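Local coordinates for protein fusion DH (Streptomyces sp. MJ635-86F5, PDB 6K97) that forms an engineered fusion of the split dehydratase domain of cremimycin biosynthesis and probably removes water from carrier-bound beta-hydroxyacyl polyketide intermediates, at residues F78-L83 and V250-L255; R218-A223 and I230-E235. One frame throughout, in Å; residues are numbered along the deposited sequence.

The two contacts lie in a double hot dog dehydratase domain, their centres about 17 Å apart. The centre of contact 1 lies about 4 Å from the centre of the chain; this contact joins the N-terminal and C-terminal parts of the engineered fusion, whereas contact 2 is a hairpin wholly within the C-terminal part. Helix 252-266 connects them: it begins in contact 1 and runs on against the hairpin, where Leu254 CD1 lies 3.6 Å from Val234 CG2 and equally far from Glu235 CA. Dehydratases of this family carry their active site between the two hot dog folds, so contact 1 is probably the nearer to it. The sulfate, probably from the crystallisation liquor, sits beside Arg218 of contact 2.

Contact 1: residues F78-L83 and V250-L255; sequences FVELAL and VHPALL
Glu80 reaches across from helix 75-88 to the backbone of Val250, where the central helices of the two hot dog folds come side by side in this fusion. Val250 N gives its hydrogen to Glu80 OE1 at 2.8 Å in an almost straight bond (177°), meeting the syn side of the carboxylate somewhat out of its plane. With CG anti to the backbone N (chi1 171°), the side chain projects toward the other part, and a bend at chi2 turns the carboxylate onto the loop before helix 252-266. A glutamate suits the place because its second oxygen works as well: OE2 is hydrogen-bonded to His34 NE2 and His249 N, which fixes the rotation of the group. Nearer the backbone, Glu80 CB rests 4.0 Å from Pro252 CG. Apolar branches also meet: Val79 CG1 touches Leu255 CD2 at 4.2 Å and Leu83 CD1 touches Val250 CG2 at 4.3 Å, with Leu279 and Val284 of strand 273-284 beside them. Further out, the HPALL sequence, a recognisable dehydratase signature, starts the second helix. Pro252 suits its first turn, where a backbone N-H has no helical acceptor, and His251 is the N-cap, its ring edge-to-face with Trp61. His251 ND1 accepts from Ala253 N at 3.2 Å, the donor lying in the plane of the imidazole.

Contact 2: residues R218-A223 and I230-E235; sequences RGLRAA and IYADVE. With SO4 (sulfate ion), chain C.
Strands 220-223 and 230-235 pair antiparallel, with Leu220 opposite Val234 and Ala223 opposite Ala232 as non-hydrogen-bonded pairs, their axes approaching to 4.7 Å, their directions 163° apart. Glu235 N bonds to Gly219 O at 3.0 Å, and Asp233 N to Ala222 O at 3.0 Å within a hydrogen-bonded pair. Between Leu220 and Ala222 the register slips by one in a classic beta bulge: Arg221 N and, weakly, Ala222 N share the acceptor Asp233 O, at 3.0 and 3.5 Å. Gly219, having no CB, fits closely against Glu235 O. On the buried face of this C-terminal hot dog fold, chi1 of 180° puts Leu220 CG opposite the backbone N, so that CD1 lies over the neighbouring strand. Ala232, with a single methyl, lets Leu220 CD1 lie 3.7 Å from its CB, and branched Val234 fills its side against helix 252-266, which packs Ala261 on Leu220 and Ala257 on Val234. Ala222 and Asp233 share the other face, Asp233 OD1 forming a salt bridge with Arg293. Arg218 presents its guanidinium edge to the sulfate, NH1 giving to O2 at 2.9 Å and NH2 to O4 at 3.2 Å; Glu215 N also binds the anion, and Tyr213 O accepts from NH1.

Contact 1: residues F78-L83 and V250-L255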
loop_
_atom_site.group_PDB
_atom_site.type_symbol
_atom_site.label_atom_id
_atom_site.label_comp_id
_atom_site.label_asym_id
_atom_site.label_seq_id
_atom_site.Cartn_x
_atom_site.Cartn_y
_atom_site.Cartn_z
ATOM N N PHE A 78 12.424 -7.158 -13.136
ATOM C CA PHE A 78 11.286 -6.209 -13.199
ATOM C C PHE A 78 10.099 -6.836 -13.960
ATOM O O PHE A 78 8.937 -6.676 -13.605
ATOM C CB PHE A 78 11.713 -4.927 -13.882
ATOM C CG PHE A 78 12.663 -4.084 -13.069
ATOM C CD1 PHE A 78 12.278 -3.590 -11.841
ATOM C CD2 PHE A 78 13.930 -3.792 -13.531
ATOM C CE1 PHE A 78 13.159 -2.842 -11.075
ATOM C CE2 PHE A 78 14.808 -3.002 -12.786
ATOM C CZ PHE A 78 14.413 -2.525 -11.577
ATOM N N VAL A 79 10.402 -7.616 -14.985
ATOM C CA VAL A 79 9.380 -8.432 -15.647
ATOM C C VAL A 79 8.678 -9.379 -14.673
ATOM O O VAL A 79 7.424 -9.459 -14.672
ATOM C CB VAL A 79 9.979 -9.235 -16.764
ATOM C CG1 VAL A 79 8.963 -10.170 -17.368
ATOM C CG2 VAL A 79 10.455 -8.293 -17.859
ATOM N N GLU A 80 9.464 -10.065 -13.829
ATOM C CA GLU A 80 8.869 -10.974 -12.891
ATOM C C GLU A 80 7.883 -10.214 -11.945
ATOM O O GLU A 80 6.779 -10.689 -11.666
ATOM C CB GLU A 80 9.918 -11.688 -12.094
ATOM C CG GLU A 80 9.378 -12.530 -10.915
ATOM C CD GLU A 80 8.506 -13.714 -11.334
ATOM O OE1 GLU A 80 8.481 -14.083 -12.573
ATOM O OE2 GLU A 80 7.890 -14.323 -10.425
ATOM N N LEU A 81 8.308 -9.033 -11.481
ATOM C CA LEU A 81 7.482 -8.286 -10.571
ATOM C C LEU A 81 6.152 -7.956 -11.240
ATOM O O LEU A 81 5.124 -8.136 -10.633
ATOM C CB LEU A 81 8.183 -7.009 -10.155
ATOM C CG LEU A 81 9.363 -7.259 -9.222
ATOM C CD1 LEU A 81 10.198 -6.027 -9.061
ATOM C CD2 LEU A 81 8.933 -7.807 -7.876
ATOM N N ALA A 82 6.186 -7.528 -12.510
ATOM C CA ALA A 82 4.986 -7.225 -13.248
ATOM C C ALA A 82 4.105 -8.480 -13.478
ATOM O O ALA A 82 2.898 -8.398 -13.399
ATOM C CB ALA A 82 5.336 -6.594 -14.576
ATOM N N LEU A 83 4.729 -9.621 -13.732
ATOM C CA LEU A 83 3.993 -10.872 -13.849
ATOM C C LEU A 83 3.220 -11.145 -12.557
ATOM O O LEU A 83 2.037 -11.485 -12.631
ATOM C CB LEU A 83 4.909 -12.048 -14.200
ATOM C CG LEU A 83 5.461 -11.947 -15.645
ATOM C CD1 LEU A 83 6.579 -12.950 -15.878
ATOM C CD2 LEU A 83 4.364 -12.116 -16.690
ATOM N N VAL A 250 8.329 -16.647 -13.633
ATOM C CA VAL A 250 9.485 -17.110 -14.392
ATOM C C VAL A 250 10.802 -16.561 -13.778
ATOM O O VAL A 250 11.032 -15.399 -13.757
ATOM C CB VAL A 250 9.428 -16.653 -15.857
ATOM C CG1 VAL A 250 10.536 -17.334 -16.621
ATOM C CG2 VAL A 250 8.098 -16.978 -16.495
ATOM N N HIS A 251 11.642 -17.458 -13.309
ATOM C CA HIS A 251 12.833 -17.162 -12.593
ATOM C C HIS A 251 13.579 -16.180 -13.484
ATOM O O HIS A 251 13.858 -16.477 -14.625
ATOM C CB HIS A 251 13.646 -18.465 -12.330
ATOM C CG HIS A 251 14.735 -18.322 -11.287
ATOM N ND1 HIS A 251 15.776 -17.434 -11.412
ATOM C CD2 HIS A 251 14.951 -18.966 -10.115
ATOM C CE1 HIS A 251 16.580 -17.531 -10.369
ATOM N NE2 HIS A 251 16.103 -18.455 -9.565
ATOM N N PRO A 252 13.902 -15.004 -12.946
ATOM C CA PRO A 252 14.589 -14.002 -13.718
ATOM C C PRO A 252 15.905 -14.459 -14.368
ATOM O O PRO A 252 16.189 -14.034 -15.467
ATOM C CB PRO A 252 14.857 -12.929 -12.691
ATOM C CG PRO A 252 13.703 -13.028 -11.743
ATOM C CD PRO A 252 13.419 -14.488 -11.663
ATOM N N ALA A 253 16.669 -15.341 -13.718
ATOM C CA ALA A 253 17.892 -15.938 -14.328
ATOM C C ALA A 253 17.589 -16.819 -15.561
ATOM O O ALA A 253 18.349 -16.843 -16.537
ATOM C CB ALA A 253 18.662 -16.753 -13.296
ATOM N N LEU A 254 16.458 -17.504 -15.531
ATOM C CA LEU A 254 16.079 -18.400 -16.633
ATOM C C LEU A 254 15.719 -17.565 -17.821
ATOM O O LEU A 254 16.265 -17.733 -18.961
ATOM C CB LEU A 254 14.933 -19.229 -16.194
ATOM C CG LEU A 254 14.397 -20.389 -16.961
ATOM C CD1 LEU A 254 15.463 -21.448 -17.132
ATOM C CD2 LEU A 254 13.216 -20.946 -16.147
ATOM N N LEU A 255 14.890 -16.568 -17.577
ATOM C CA LEU A 255 14.494 -15.684 -18.683
ATOM C C LEU A 255 15.668 -14.870 -19.195
ATOM O O LEU A 255 15.816 -14.717 -20.394
ATOM C CB LEU A 255 13.385 -14.770 -18.243
ATOM C CG LEU A 255 12.766 -13.983 -19.408
ATOM C CD1 LEU A 255 12.057 -14.862 -20.405
ATOM C CD2 LEU A 255 11.739 -13.041 -18.811
#

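Contact 2: residues R218-A223 and I230-E235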
loop_
_atom_site.group_PDB
_atom_site.type_symbol
_atom_site.label_atom_id
_atom_site.label_comp_id
_atom_site.label_asym_id
_atom_site.label_seq_id
_atom_site.Cartn_x
_atom_site.Cartn_y
_atom_site.Cartn_z
ATOM N N ARG A 218 24.523 -17.756 -15.389
ATOM C CA ARG A 218 25.128 -18.408 -16.557
ATOM C C ARG A 218 24.260 -19.624 -16.858
ATOM O O ARG A 218 24.708 -20.752 -16.761
ATOM C CB ARG A 218 26.560 -18.823 -16.282
ATOM C CG ARG A 218 27.522 -17.673 -16.214
ATOM C CD ARG A 218 28.933 -18.102 -16.573
ATOM N NE ARG A 218 29.435 -19.027 -15.566
ATOM C CZ ARG A 218 30.011 -18.669 -14.413
ATOM N NH1 ARG A 218 30.145 -17.395 -14.046
ATOM N NH2 ARG A 218 30.413 -19.602 -13.565
ATOM N N GLY A 219 23.017 -19.371 -17.236
ATOM C CA GLY A 219 22.020 -20.417 -17.429
ATOM C C GLY A 219 21.858 -20.933 -18.837
ATOM O O GLY A 219 21.187 -21.914 -19.044
ATOM N N LEU A 220 22.527 -20.319 -19.809
ATOM C CA LEU A 220 22.522 -20.846 -21.178
ATOM C C LEU A 220 23.377 -22.115 -21.270
ATOM O O LEU A 220 24.557 -22.014 -21.361
ATOM C CB LEU A 220 23.008 -19.767 -22.158
ATOM C CG LEU A 220 23.078 -20.137 -23.644
ATOM C CD1 LEU A 220 21.711 -20.426 -24.215
ATOM C CD2 LEU A 220 23.751 -19.053 -24.486
ATOM N N ARG A 221 22.776 -23.294 -21.275
ATOM C CA ARG A 221 23.522 -24.562 -21.344
ATOM C C ARG A 221 23.947 -24.986 -22.781
ATOM O O ARG A 221 24.935 -25.679 -22.930
ATOM C CB ARG A 221 22.717 -25.751 -20.736
ATOM C CG ARG A 221 22.327 -25.811 -19.249
ATOM C CD ARG A 221 23.003 -24.991 -18.138
ATOM N NE ARG A 221 24.408 -24.688 -18.293
ATOM C CZ ARG A 221 25.076 -23.849 -17.499
ATOM N NH1 ARG A 221 24.469 -23.253 -16.472
ATOM N NH2 ARG A 221 26.367 -23.618 -17.724
ATOM N N ALA A 222 23.178 -24.619 -23.808
ATOM C CA ALA A 222 23.368 -25.096 -25.204
ATOM C C ALA A 222 22.632 -24.199 -26.201
ATOM O O ALA A 222 21.646 -23.602 -25.866
ATOM C CB ALA A 222 22.896 -26.532 -25.354
ATOM N N ALA A 223 23.123 -24.082 -27.426
ATOM C CA ALA A 223 22.500 -23.202 -28.405
ATOM C C ALA A 223 22.907 -23.514 -29.834
ATOM O O ALA A 223 24.044 -23.838 -30.093
ATOM C CB ALA A 223 22.831 -21.775 -28.082
ATOM N N ILE A 230 17.580 -18.457 -33.515
ATOM C CA ILE A 230 18.377 -19.141 -32.525
ATOM C C ILE A 230 17.520 -20.022 -31.637
ATOM O O ILE A 230 16.418 -19.654 -31.304
ATOM C CB ILE A 230 19.100 -18.124 -31.661
ATOM C CG1 ILE A 230 19.875 -17.159 -32.569
ATOM C CG2 ILE A 230 19.998 -18.834 -30.670
ATOM C CD1 ILE A 230 20.182 -15.834 -31.920
ATOM N N TYR A 231 18.046 -21.180 -31.258
ATOM C CA TYR A 231 17.393 -22.098 -30.336
ATOM C C TYR A 231 18.278 -22.325 -29.126
ATOM O O TYR A 231 19.465 -22.598 -29.281
ATOM C CB TYR A 231 17.157 -23.440 -31.009
ATOM C CG TYR A 231 16.188 -23.359 -32.157
ATOM C CD1 TYR A 231 16.635 -23.079 -33.453
ATOM C CD2 TYR A 231 14.826 -23.522 -31.952
ATOM C CE1 TYR A 231 15.752 -22.983 -34.512
ATOM C CE2 TYR A 231 13.933 -23.416 -33.011
ATOM C CZ TYR A 231 14.410 -23.167 -34.289
ATOM O OH TYR A 231 13.527 -23.074 -35.342
ATOM N N ALA A 232 17.720 -22.225 -27.924
ATOM C CA ALA A 232 18.525 -22.276 -26.712
ATOM C C ALA A 232 17.929 -23.182 -25.643
ATOM O O ALA A 232 16.725 -23.115 -25.387
ATOM C CB ALA A 232 18.639 -20.871 -26.165
ATOM N N ASP A 233 18.758 -24.010 -25.010
ATOM C CA ASP A 233 18.366 -24.673 -23.782
ATOM C C ASP A 233 18.911 -23.834 -22.629
ATOM O O ASP A 233 20.107 -23.572 -22.561
ATOM C CB ASP A 233 18.911 -26.091 -23.711
ATOM C CG ASP A 233 18.182 -27.047 -24.626
ATOM O OD1 ASP A 233 17.350 -26.607 -25.450
ATOM O OD2 ASP A 233 18.407 -28.258 -24.498
ATOM N N VAL A 234 18.016 -23.400 -21.745
ATOM C CA VAL A 234 18.393 -22.649 -20.563
ATOM C C VAL A 234 17.872 -23.360 -19.322
ATOM O O VAL A 234 16.889 -24.089 -19.361
ATOM C CB VAL A 234 17.903 -21.177 -20.612
ATOM C CG1 VAL A 234 18.373 -20.519 -21.883
ATOM C CG2 VAL A 234 16.390 -21.077 -20.576
ATOM N N GLU A 235 18.577 -23.149 -18.229
ATOM C CA GLU A 235 18.275 -23.737 -16.938
ATOM C C GLU A 235 18.740 -22.720 -15.885
ATOM O O GLU A 235 19.379 -21.758 -16.237
ATOM C CB GLU A 235 18.947 -25.083 -16.766
ATOM C CG GLU A 235 18.054 -26.044 -15.977
ATOM C CD GLU A 235 18.541 -27.487 -15.996
ATOM O OE1 GLU A 235 19.695 -27.728 -16.470
ATOM O OE2 GLU A 235 17.770 -28.351 -15.513
HETATM S S SO4 C . 31.313 -17.322 -10.392
HETATM O O1 SO4 C . 29.971 -17.033 -9.795
HETATM O O2 SO4 C . 31.506 -16.528 -11.630
HETATM O O3 SO4 C . 32.372 -16.907 -9.431
HETATM O O4 SO4 C . 31.486 -18.776 -10.716
#